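Transposon Tn7 transposition protein TnsA (Escherichia coli, PDB 1T0F) forms the Tn7 transposase together with TnsB, acting as the metal-dependent endonuclease that carries out the 5'-strand breakage during transposition. Local coordinates at residues Y32-V38 / R57-L62; F243-N247 / D259-V265; G101-P105 / R144-K148; S10-I16 / I107-V113. One frame throughout, in Å; residues are numbered along the deposited sequence.

Contact 1: residues Y32-V38 / R57-L62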
# COMPACT_ATOMS: atom_id res chain seq x y z
N TYR A 32 -6.83 -14.26 -2.22
CA TYR A 32 -6.73 -13.15 -3.16
C TYR A 32 -5.43 -13.15 -3.95
O TYR A 32 -4.37 -13.50 -3.44
CB TYR A 32 -6.85 -11.82 -2.41
CG TYR A 32 -6.73 -10.59 -3.29
CD1 TYR A 32 -7.78 -10.23 -4.14
CD2 TYR A 32 -5.58 -9.81 -3.28
CE1 TYR A 32 -7.68 -9.10 -4.97
CE2 TYR A 32 -5.47 -8.68 -4.10
CZ TYR A 32 -6.53 -8.33 -4.94
OH TYR A 32 -6.43 -7.20 -5.72
N ILE A 33 -5.53 -12.75 -5.22
CA ILE A 33 -4.37 -12.64 -6.09
C ILE A 33 -4.46 -11.23 -6.69
O ILE A 33 -5.46 -10.89 -7.31
CB ILE A 33 -4.40 -13.67 -7.24
CG1 ILE A 33 -4.40 -15.09 -6.67
CG2 ILE A 33 -3.19 -13.49 -8.13
CD1 ILE A 33 -4.36 -16.19 -7.73
N PRO A 34 -3.43 -10.39 -6.49
CA PRO A 34 -3.47 -9.03 -7.04
C PRO A 34 -3.43 -8.98 -8.57
O PRO A 34 -2.86 -9.86 -9.20
CB PRO A 34 -2.24 -8.38 -6.41
CG PRO A 34 -1.28 -9.53 -6.33
CD PRO A 34 -2.15 -10.66 -5.82
N TRP A 35 -4.04 -7.95 -9.15
CA TRP A 35 -4.05 -7.81 -10.60
C TRP A 35 -2.63 -7.54 -11.09
O TRP A 35 -2.18 -8.13 -12.08
CB TRP A 35 -4.99 -6.68 -11.02
CG TRP A 35 -4.98 -6.41 -12.50
CD1 TRP A 35 -4.41 -5.35 -13.14
CD2 TRP A 35 -5.55 -7.24 -13.52
NE1 TRP A 35 -4.59 -5.46 -14.50
CE2 TRP A 35 -5.29 -6.61 -14.76
CE3 TRP A 35 -6.25 -8.45 -13.51
CZ2 TRP A 35 -5.70 -7.16 -15.98
CZ3 TRP A 35 -6.67 -8.99 -14.73
CH2 TRP A 35 -6.39 -8.34 -15.95
N LEU A 36 -1.91 -6.66 -10.40
CA LEU A 36 -0.53 -6.32 -10.75
C LEU A 36 0.43 -6.96 -9.76
O LEU A 36 0.12 -7.09 -8.58
CB LEU A 36 -0.32 -4.81 -10.73
CG LEU A 36 -1.23 -3.91 -11.57
CD1 LEU A 36 -0.88 -2.45 -11.27
CD2 LEU A 36 -1.07 -4.22 -13.05
N THR A 37 1.61 -7.33 -10.24
CA THR A 37 2.64 -7.93 -9.40
C THR A 37 3.88 -7.04 -9.47
O THR A 37 3.93 -6.12 -10.28
CB THR A 37 3.02 -9.34 -9.89
OG1 THR A 37 3.73 -9.25 -11.13
CG2 THR A 37 1.77 -10.17 -10.09
N VAL A 38 4.87 -7.32 -8.63
CA VAL A 38 6.10 -6.52 -8.64
C VAL A 38 6.78 -6.56 -10.01
O VAL A 38 7.67 -5.75 -10.30
CB VAL A 38 7.10 -7.00 -7.56
CG1 VAL A 38 6.50 -6.81 -6.17
CG2 VAL A 38 7.46 -8.46 -7.81
N ARG A 57 -0.62 -13.66 3.39
CA ARG A 57 -0.05 -13.60 2.04
C ARG A 57 1.20 -12.73 1.96
O ARG A 57 1.48 -11.93 2.86
CB ARG A 57 -1.03 -12.97 1.04
CG ARG A 57 -2.31 -13.72 0.75
CD ARG A 57 -3.01 -13.15 -0.50
NE ARG A 57 -3.54 -11.79 -0.33
CZ ARG A 57 -2.98 -10.68 -0.81
NH1 ARG A 57 -1.86 -10.74 -1.52
NH2 ARG A 57 -3.55 -9.51 -0.59
N VAL A 58 1.93 -12.90 0.86
CA VAL A 58 3.09 -12.07 0.58
C VAL A 58 2.49 -11.07 -0.41
O VAL A 58 2.07 -11.45 -1.51
CB VAL A 58 4.24 -12.84 -0.11
CG1 VAL A 58 5.26 -11.85 -0.67
CG2 VAL A 58 4.92 -13.77 0.89
N HIS A 59 2.41 -9.81 -0.01
CA HIS A 59 1.82 -8.78 -0.86
C HIS A 59 2.79 -8.19 -1.87
O HIS A 59 4.00 -8.23 -1.68
CB HIS A 59 1.25 -7.66 0.01
CG HIS A 59 0.13 -8.09 0.90
ND1 HIS A 59 -1.18 -7.68 0.70
CD2 HIS A 59 0.11 -8.91 1.97
CE1 HIS A 59 -1.95 -8.23 1.62
NE2 HIS A 59 -1.20 -8.99 2.40
N HIS A 60 2.21 -7.62 -2.92
CA HIS A 60 2.97 -6.99 -4.00
C HIS A 60 2.75 -5.49 -3.99
O HIS A 60 1.67 -5.02 -4.33
CB HIS A 60 2.51 -7.53 -5.35
CG HIS A 60 2.96 -8.93 -5.62
ND1 HIS A 60 4.04 -9.22 -6.42
CD2 HIS A 60 2.49 -10.12 -5.18
CE1 HIS A 60 4.22 -10.53 -6.45
NE2 HIS A 60 3.29 -11.09 -5.71
N LEU A 61 3.78 -4.75 -3.62
CA LEU A 61 3.71 -3.30 -3.56
C LEU A 61 4.66 -2.76 -4.63
O LEU A 61 5.81 -3.21 -4.72
CB LEU A 61 4.11 -2.83 -2.16
CG LEU A 61 3.33 -3.58 -1.06
CD1 LEU A 61 3.84 -3.18 0.32
CD2 LEU A 61 1.85 -3.31 -1.20
N LEU A 62 4.17 -1.82 -5.42
CA LEU A 62 4.96 -1.27 -6.52
C LEU A 62 5.70 0.06 -6.34
O LEU A 62 6.17 0.64 -7.31
CB LEU A 62 4.08 -1.22 -7.78
CG LEU A 62 3.87 -2.56 -8.49
CD1 LEU A 62 3.38 -3.63 -7.51
CD2 LEU A 62 2.87 -2.37 -9.62
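With chi1 at -73°, His60 turns its imidazole anti to its own carbonyl carbon and out toward loop 32-38, so that ND1 meets the backbone N-H of Val38. The loop thus packs on strand 58-61, which pairs antiparallel with strand 48-51 beside the active site of this PD-(D/E)XK-type nuclease. The bond from Val38 N to His60 ND1 measures 3.0 Å, with 159° at the hydrogen, and the donor is tilted somewhat out of the ring plane. Around the ring, Thr37 CG2 lies over one face, Val38 CG1 approaches His60 ND1 to 3.5 Å, and Pro34 CG touches His60 CD2 at 4.0 Å.

Farther along, a bend at chi3 sets the Arg57 guanidinium against Tyr32. The planes are 63° apart, and the ring presents its edge: Tyr32 CD2 lies over a guanidinium face, 3.4 Å from Arg57 NH2. His59 NE2 takes the opposite face, and a salt bridge from NH2 to Glu84 fixes the group further. At the other end, Leu62, whose backbone N binds the catalytic Glu66, brings CD1 to 3.8 Å from Thr37 O, while its CD2 touches Leu36 CD1 at 4.1 Å.

Contact 2: residues F243-N247 / D259-V265; sequences FIKFN and DLCISQV
Lys245 and Cys261 face each other as the hydrogen-bonded pair of a two-stranded antiparallel ladder, and each satisfies both backbone polar groups of the other. Cys261 N donates to Lys245 O at 2.8 Å, with a nearly linear 173° at the hydrogen, and Lys245 N donates to Cys261 O at 3.0 Å. Both carbonyls also receive a CA-H contact: Ile244 CA lies 3.3 Å from Cys261 O, and Leu260 CA approaches Lys245 O.

Beyond the regular strands, Ser263 continues the pattern with two donors. Its N reaches Phe243 O at 3.1 Å, almost in line with the C=O bond. Its hydroxyl, standing between backbone N and carbonyl carbon (chi1 58°), donates to the same oxygen on a lone pair, with Ser263 OG 2.8 Å from Phe243 O. His53 adds a weak third bond there.

The non-hydrogen-bonded pair supplies apolar contact instead. Side by side, Ile244 CG1 and Ile262 CG1 are 4.0 Å apart. Ile244 CG2 meets Leu260 CD2 at 3.9 Å. This face turns to helices 198-207 and 230-240. On the other face, Lys245 CG rests 3.6 Å from Cys261 CB.

The charged ends of Lys245 and Asp259 have their partners outside the ladder, in a salt bridge to Glu74 and at Lys256 N. Across the two segments, cohesion rests on backbone bonds, one serine hydroxyl, and aliphatic and aromatic contact, the Phe243 ring packing on Val265 CG1. Together these tie segment 259-265 to the chain just after helix 230-240.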
# COMPACT_ATOMS: atom_id res chain seq x y z
N PHE A 243 7.70 -10.53 8.53
CA PHE A 243 7.51 -11.61 9.50
C PHE A 243 7.41 -11.06 10.92
O PHE A 243 6.83 -11.68 11.80
CB PHE A 243 8.63 -12.64 9.37
CG PHE A 243 8.60 -13.35 8.05
CD1 PHE A 243 7.48 -14.09 7.68
CD2 PHE A 243 9.66 -13.25 7.16
CE1 PHE A 243 7.41 -14.70 6.44
CE2 PHE A 243 9.61 -13.86 5.91
CZ PHE A 243 8.48 -14.59 5.55
N ILE A 244 7.97 -9.87 11.11
CA ILE A 244 7.91 -9.19 12.39
C ILE A 244 7.33 -7.81 12.12
O ILE A 244 7.75 -7.13 11.18
CB ILE A 244 9.31 -9.01 13.01
CG1 ILE A 244 9.94 -10.37 13.30
CG2 ILE A 244 9.21 -8.18 14.30
CD1 ILE A 244 11.37 -10.27 13.82
N LYS A 245 6.33 -7.42 12.90
CA LYS A 245 5.75 -6.09 12.76
C LYS A 245 5.92 -5.41 14.12
O LYS A 245 6.04 -6.08 15.15
CB LYS A 245 4.29 -6.16 12.33
CG LYS A 245 3.41 -7.05 13.16
CD LYS A 245 2.18 -7.50 12.37
CE LYS A 245 1.10 -6.44 12.30
NZ LYS A 245 -0.15 -6.98 11.67
N PHE A 246 5.95 -4.09 14.12
CA PHE A 246 6.15 -3.36 15.37
C PHE A 246 5.33 -2.08 15.40
O PHE A 246 4.54 -1.82 14.50
CB PHE A 246 7.63 -3.02 15.53
CG PHE A 246 8.17 -2.09 14.46
CD1 PHE A 246 8.39 -2.55 13.17
CD2 PHE A 246 8.46 -0.76 14.77
CE1 PHE A 246 8.90 -1.69 12.18
CE2 PHE A 246 8.97 0.10 13.80
CZ PHE A 246 9.19 -0.36 12.50
N ASN A 247 5.50 -1.28 16.45
CA ASN A 247 4.77 -0.03 16.55
C ASN A 247 5.48 0.98 15.66
O ASN A 247 6.38 1.70 16.11
CB ASN A 247 4.73 0.48 18.00
CG ASN A 247 3.86 1.71 18.16
OD1 ASN A 247 3.29 2.20 17.19
ND2 ASN A 247 3.77 2.23 19.38
N ASP A 259 6.34 -4.67 21.97
CA ASP A 259 5.76 -3.96 20.83
C ASP A 259 5.93 -4.74 19.53
O ASP A 259 5.31 -4.42 18.52
CB ASP A 259 6.39 -2.58 20.64
CG ASP A 259 5.97 -1.59 21.71
OD1 ASP A 259 4.77 -1.57 22.06
OD2 ASP A 259 6.83 -0.83 22.19
N LEU A 260 6.80 -5.74 19.54
CA LEU A 260 7.02 -6.53 18.34
C LEU A 260 6.11 -7.74 18.31
O LEU A 260 5.94 -8.43 19.31
CB LEU A 260 8.48 -6.99 18.24
CG LEU A 260 9.46 -5.99 17.61
CD1 LEU A 260 9.53 -4.72 18.43
CD2 LEU A 260 10.82 -6.64 17.51
N CYS A 261 5.52 -7.98 17.15
CA CYS A 261 4.64 -9.13 16.95
C CYS A 261 5.38 -10.04 15.98
O CYS A 261 5.70 -9.63 14.86
CB CYS A 261 3.31 -8.69 16.35
SG CYS A 261 2.15 -10.06 16.08
N ILE A 262 5.68 -11.26 16.42
CA ILE A 262 6.41 -12.21 15.61
C ILE A 262 5.51 -13.34 15.14
O ILE A 262 4.82 -13.97 15.95
CB ILE A 262 7.59 -12.81 16.38
CG1 ILE A 262 8.55 -11.70 16.80
CG2 ILE A 262 8.30 -13.84 15.52
CD1 ILE A 262 9.79 -12.19 17.52
N SER A 263 5.53 -13.59 13.84
CA SER A 263 4.70 -14.64 13.26
C SER A 263 5.39 -16.01 13.30
O SER A 263 6.61 -16.11 13.13
CB SER A 263 4.36 -14.29 11.82
OG SER A 263 5.55 -14.11 11.06
N GLN A 264 4.60 -17.05 13.53
CA GLN A 264 5.09 -18.43 13.56
C GLN A 264 4.85 -18.95 12.16
O GLN A 264 3.72 -19.26 11.81
CB GLN A 264 4.27 -19.29 14.52
CG GLN A 264 4.21 -18.84 15.96
CD GLN A 264 3.32 -19.76 16.79
OE1 GLN A 264 3.56 -20.97 16.87
NE2 GLN A 264 2.28 -19.19 17.40
N VAL A 265 5.90 -19.06 11.36
CA VAL A 265 5.71 -19.54 10.00
C VAL A 265 6.45 -20.83 9.70
O VAL A 265 7.50 -21.12 10.27
CB VAL A 265 6.14 -18.48 8.96
CG1 VAL A 265 5.36 -17.20 9.17
CG2 VAL A 265 7.63 -18.23 9.06

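Contact 3: residues G101-P105 / R144-K148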
# COMPACT_ATOMS: atom_id res chain seq x y z
N GLY A 101 -16.62 11.88 -20.47
CA GLY A 101 -15.88 12.58 -21.50
C GLY A 101 -14.38 12.48 -21.29
O GLY A 101 -13.65 13.45 -21.49
N ILE A 102 -13.93 11.30 -20.89
CA ILE A 102 -12.52 11.04 -20.65
C ILE A 102 -12.09 9.86 -21.51
O ILE A 102 -12.81 8.87 -21.60
CB ILE A 102 -12.26 10.66 -19.16
CG1 ILE A 102 -12.56 11.86 -18.26
CG2 ILE A 102 -10.83 10.19 -18.98
CD1 ILE A 102 -12.36 11.58 -16.78
N LYS A 103 -10.92 9.95 -22.13
CA LYS A 103 -10.42 8.85 -22.95
C LYS A 103 -10.00 7.73 -21.99
O LYS A 103 -9.15 7.94 -21.12
CB LYS A 103 -9.21 9.30 -23.77
CG LYS A 103 -8.52 8.17 -24.54
CD LYS A 103 -9.07 8.03 -25.97
CE LYS A 103 -10.55 7.72 -26.00
NZ LYS A 103 -11.05 7.58 -27.40
N HIS A 104 -10.60 6.56 -22.13
CA HIS A 104 -10.25 5.45 -21.25
C HIS A 104 -8.77 5.06 -21.43
O HIS A 104 -8.24 5.11 -22.54
CB HIS A 104 -11.12 4.23 -21.56
CG HIS A 104 -10.91 3.08 -20.62
ND1 HIS A 104 -11.78 2.79 -19.59
CD2 HIS A 104 -9.91 2.17 -20.54
CE1 HIS A 104 -11.33 1.75 -18.92
NE2 HIS A 104 -10.19 1.35 -19.47
N PRO A 105 -8.09 4.70 -20.33
CA PRO A 105 -6.68 4.30 -20.37
C PRO A 105 -6.44 3.27 -21.47
O PRO A 105 -7.14 2.26 -21.55
CB PRO A 105 -6.44 3.74 -18.97
CG PRO A 105 -7.27 4.67 -18.13
CD PRO A 105 -8.56 4.79 -18.93
N ARG A 144 -3.58 14.34 -17.08
CA ARG A 144 -3.97 12.96 -17.37
C ARG A 144 -4.11 12.15 -16.07
O ARG A 144 -5.00 11.31 -15.95
CB ARG A 144 -2.94 12.29 -18.29
CG ARG A 144 -3.29 10.84 -18.64
CD ARG A 144 -4.71 10.74 -19.20
NE ARG A 144 -5.01 9.40 -19.70
CZ ARG A 144 -6.21 9.03 -20.15
NH1 ARG A 144 -7.22 9.88 -20.14
NH2 ARG A 144 -6.39 7.79 -20.61
N THR A 145 -3.24 12.41 -15.10
CA THR A 145 -3.32 11.70 -13.82
C THR A 145 -4.67 12.02 -13.20
O THR A 145 -5.35 11.12 -12.70
CB THR A 145 -2.20 12.12 -12.86
OG1 THR A 145 -0.94 11.70 -13.41
CG2 THR A 145 -2.39 11.48 -11.48
N LEU A 146 -5.05 13.29 -13.25
CA LEU A 146 -6.33 13.74 -12.71
C LEU A 146 -7.51 13.10 -13.46
O LEU A 146 -8.53 12.77 -12.85
CB LEU A 146 -6.45 15.27 -12.76
CG LEU A 146 -5.54 16.08 -11.82
CD1 LEU A 146 -5.74 17.57 -12.07
CD2 LEU A 146 -5.87 15.75 -10.35
N GLU A 147 -7.38 12.92 -14.77
CA GLU A 147 -8.47 12.29 -15.52
C GLU A 147 -8.66 10.84 -15.06
O GLU A 147 -9.78 10.39 -14.87
CB GLU A 147 -8.19 12.28 -17.03
CG GLU A 147 -8.15 13.63 -17.70
CD GLU A 147 -8.02 13.50 -19.21
OE1 GLU A 147 -7.19 12.69 -19.67
OE2 GLU A 147 -8.75 14.20 -19.94
N LYS A 148 -7.55 10.13 -14.90
CA LYS A 148 -7.63 8.73 -14.48
C LYS A 148 -8.14 8.62 -13.05
O LYS A 148 -8.85 7.67 -12.71
CB LYS A 148 -6.28 8.05 -14.64
CG LYS A 148 -5.93 7.80 -16.11
CD LYS A 148 -4.70 6.94 -16.28
CE LYS A 148 -3.43 7.67 -15.87
NZ LYS A 148 -2.24 6.77 -15.95
O HOH W 1 -9.00 12.12 -22.06
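Arg144 grips Lys103 O end-on with two nitrogens, NH1 at 2.9 Å and NH2 at 2.8 Å, and the oxygen lies in the guanidinium plane. The loop so held follows helix 90-100, which Gly101 closes in a Schellman motif, and belongs to a region assigned by similarity to a DNA-binding helix-turn-helix. The two donors are not equivalent: NH1 comes in the carbonyl plane on a lone pair, whereas NH2 stands 37° above it.

Two further bonds fix the rotation of the guanidinium. Arg144 NH1 makes a salt bridge to Glu147 OE1 at 2.8 Å, one turn along the same helix, and NE hydrogen-bonds to a malonate, probably from the crystallisation liquor. Extending CG anti to the backbone N and then bending at chi2 (53°) brings Arg144 to all of these partners at once.

Glu147 in turn reaches the loop through a water, which accepts from Lys103 N at 2.9 Å and donates weakly to Glu147 OE2. Ile102 and Glu147 slide past each other in opposite directions, with Ile102 CD1 3.4 Å from Glu147 O. Farther out, another protein chain forms backbone hydrogen bonds with Gly101.

Arg144, Lys148 and Pro105, with Val106 and Ile107, line the malonate pocket, where the Lys148 NZ bond is weak. Lys148 CD lies 3.9 Å from Pro105 CG. Lys148 CG lies over one face of the Arg144 guanidinium, offset toward its rim and 4.0 Å above the plane.

Contact 4: residues S10-I16 / I107-V113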
# COMPACT_ATOMS: atom_id res chain seq x y z
N SER A 10 2.31 -2.36 -19.10
CA SER A 10 1.19 -2.43 -20.04
C SER A 10 0.96 -3.88 -20.47
O SER A 10 1.90 -4.66 -20.61
CB SER A 10 1.48 -1.57 -21.27
OG SER A 10 2.58 -2.07 -22.00
N PHE A 11 -0.31 -4.23 -20.68
CA PHE A 11 -0.68 -5.58 -21.08
C PHE A 11 -1.33 -5.60 -22.45
O PHE A 11 -1.93 -4.61 -22.88
CB PHE A 11 -1.66 -6.19 -20.07
CG PHE A 11 -1.09 -6.38 -18.69
CD1 PHE A 11 -1.91 -6.27 -17.57
CD2 PHE A 11 0.26 -6.67 -18.50
CE1 PHE A 11 -1.40 -6.45 -16.28
CE2 PHE A 11 0.78 -6.85 -17.22
CZ PHE A 11 -0.05 -6.74 -16.11
N SER A 12 -1.22 -6.74 -23.12
CA SER A 12 -1.81 -6.94 -24.43
C SER A 12 -3.18 -7.57 -24.19
O SER A 12 -3.51 -7.93 -23.06
CB SER A 12 -0.95 -7.89 -25.26
OG SER A 12 -0.83 -9.14 -24.61
N GLU A 13 -3.99 -7.69 -25.24
CA GLU A 13 -5.31 -8.28 -25.09
C GLU A 13 -5.23 -9.71 -24.56
O GLU A 13 -6.03 -10.12 -23.71
CB GLU A 13 -6.06 -8.26 -26.42
CG GLU A 13 -6.48 -6.86 -26.84
CD GLU A 13 -7.71 -6.37 -26.10
OE1 GLU A 13 -7.86 -6.69 -24.90
OE2 GLU A 13 -8.53 -5.64 -26.71
N VAL A 14 -4.25 -10.48 -25.03
CA VAL A 14 -4.10 -11.86 -24.57
C VAL A 14 -3.61 -11.90 -23.13
O VAL A 14 -4.02 -12.77 -22.36
CB VAL A 14 -3.13 -12.67 -25.47
CG1 VAL A 14 -3.71 -12.79 -26.87
CG2 VAL A 14 -1.77 -12.00 -25.50
N GLN A 15 -2.72 -10.98 -22.77
CA GLN A 15 -2.19 -10.92 -21.41
C GLN A 15 -3.33 -10.62 -20.43
O GLN A 15 -3.39 -11.19 -19.34
CB GLN A 15 -1.13 -9.83 -21.29
CG GLN A 15 0.21 -10.18 -21.90
CD GLN A 15 1.23 -9.06 -21.72
OE1 GLN A 15 1.01 -7.94 -22.15
NE2 GLN A 15 2.35 -9.38 -21.07
N ILE A 16 -4.21 -9.72 -20.83
CA ILE A 16 -5.35 -9.34 -20.01
C ILE A 16 -6.28 -10.54 -19.83
O ILE A 16 -6.60 -10.92 -18.70
CB ILE A 16 -6.13 -8.17 -20.64
CG1 ILE A 16 -5.28 -6.89 -20.55
CG2 ILE A 16 -7.47 -7.98 -19.96
CD1 ILE A 16 -5.90 -5.69 -21.24
N ILE A 107 -3.10 1.56 -24.15
CA ILE A 107 -1.70 1.47 -24.57
C ILE A 107 -1.67 0.69 -25.88
O ILE A 107 -2.14 -0.44 -25.94
CB ILE A 107 -0.84 0.73 -23.53
CG1 ILE A 107 -0.82 1.50 -22.21
CG2 ILE A 107 0.58 0.57 -24.06
CD1 ILE A 107 -0.13 2.83 -22.28
N ARG A 108 -1.10 1.30 -26.91
CA ARG A 108 -1.01 0.67 -28.23
C ARG A 108 -2.35 0.10 -28.68
O ARG A 108 -2.43 -1.05 -29.10
CB ARG A 108 0.05 -0.44 -28.22
CG ARG A 108 1.41 0.02 -27.74
CD ARG A 108 2.51 -0.87 -28.28
NE ARG A 108 2.80 -0.57 -29.68
CZ ARG A 108 2.87 -1.47 -30.65
NH1 ARG A 108 2.69 -2.76 -30.38
NH2 ARG A 108 3.14 -1.09 -31.90
N GLY A 109 -3.39 0.92 -28.58
CA GLY A 109 -4.72 0.51 -29.00
C GLY A 109 -5.44 -0.49 -28.11
O GLY A 109 -6.56 -0.89 -28.42
N VAL A 110 -4.81 -0.89 -27.01
CA VAL A 110 -5.44 -1.85 -26.11
C VAL A 110 -5.92 -1.17 -24.83
O VAL A 110 -5.12 -0.62 -24.08
CB VAL A 110 -4.45 -2.98 -25.74
CG1 VAL A 110 -5.11 -3.97 -24.80
CG2 VAL A 110 -3.97 -3.68 -27.00
N ASP A 111 -7.23 -1.19 -24.59
CA ASP A 111 -7.77 -0.58 -23.38
C ASP A 111 -7.16 -1.34 -22.21
O ASP A 111 -7.14 -2.58 -22.21
CB ASP A 111 -9.29 -0.68 -23.35
CG ASP A 111 -9.97 0.38 -24.22
OD1 ASP A 111 -9.26 1.21 -24.83
OD2 ASP A 111 -11.21 0.38 -24.27
N GLN A 112 -6.66 -0.60 -21.23
CA GLN A 112 -6.02 -1.20 -20.08
C GLN A 112 -6.98 -1.38 -18.91
O GLN A 112 -7.95 -0.63 -18.77
CB GLN A 112 -4.83 -0.35 -19.64
CG GLN A 112 -3.72 -0.23 -20.68
CD GLN A 112 -3.09 -1.58 -21.03
OE1 GLN A 112 -2.37 -2.17 -20.23
NE2 GLN A 112 -3.38 -2.07 -22.23
N VAL A 113 -6.71 -2.38 -18.08
CA VAL A 113 -7.54 -2.62 -16.92
C VAL A 113 -7.02 -1.68 -15.84
O VAL A 113 -5.83 -1.69 -15.51
CB VAL A 113 -7.39 -4.07 -16.41
CG1 VAL A 113 -8.15 -4.24 -15.09
CG2 VAL A 113 -7.94 -5.04 -17.47
O HOH W 2 -0.70 -2.99 -24.95
O HOH W 3 -8.70 -4.55 -23.31
O HOH W 4 -8.97 -2.92 -26.07
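Gln112 reaches across to Phe11 and pairs its carboxamide with both backbone polar groups of that residue. From CB, chi1 of -62° sends CG anti to the carbonyl carbon, and a bend at chi2 turns CD toward the chain ahead of helix 13-21, 3.7 Å from Phe11 O. At one tip, Gln112 OE1 accepts from Phe11 N at 2.9 Å along an almost straight bond (176°). At the other, NE2 donates to Phe11 O at 3.0 Å, in the plane of both groups.

NE2 also donates to Val110 O, 2.9 Å away, in the hairpin that carries Gln112. This hairpin, part of a region assigned by similarity to a DNA-binding helix-turn-helix, turns through a type I' beta turn from Ile107 to Val110. Ile107 lines the malonate pocket, and its CG2 meets Ser10 CB at 3.6 Å. One water joins Phe11 O to Ile107 O.

On the helix side, a capping box of Ser12 and Gln15 fixes the first turn. Ile16 and Val110 then meet tip to tip, CD1 to CG1 at 4.0 Å, while Ile16 CD1 approaches Asp111 O to 3.5 Å. The two oxygens of exposed Glu13 reach Asp111 O and N through separate waters.

The Gln112 amide thus sets its oxygen to an N-H and its NH2 to oxygens, which fixes its flip, while Ile16 adds apolar packing on Val110 and Val113.

Contact 1 lies nearest the chain's centre. It and contact 3 are partly buried, while contacts 2 and 4 are at the surface, contact 2 on the opposite side of the chain's centre from contacts 3 and 4. The latter two grip successive parts of one element: the loop after the Schellman motif at Gly101 runs into the hairpin, and Pro105 O probably accepts from Gln112 N across them. Contact 4 also meets contact 1, where Trp35 CZ2 packs on Val113 CG2 at 3.4 Å. Chemistry differs with place: a histidine ring nitrogen accepting from the loop backbone in contact 1, strand bonds in contact 2, an arginine on a carbonyl in contact 3, an amide with bridging waters in contact 4.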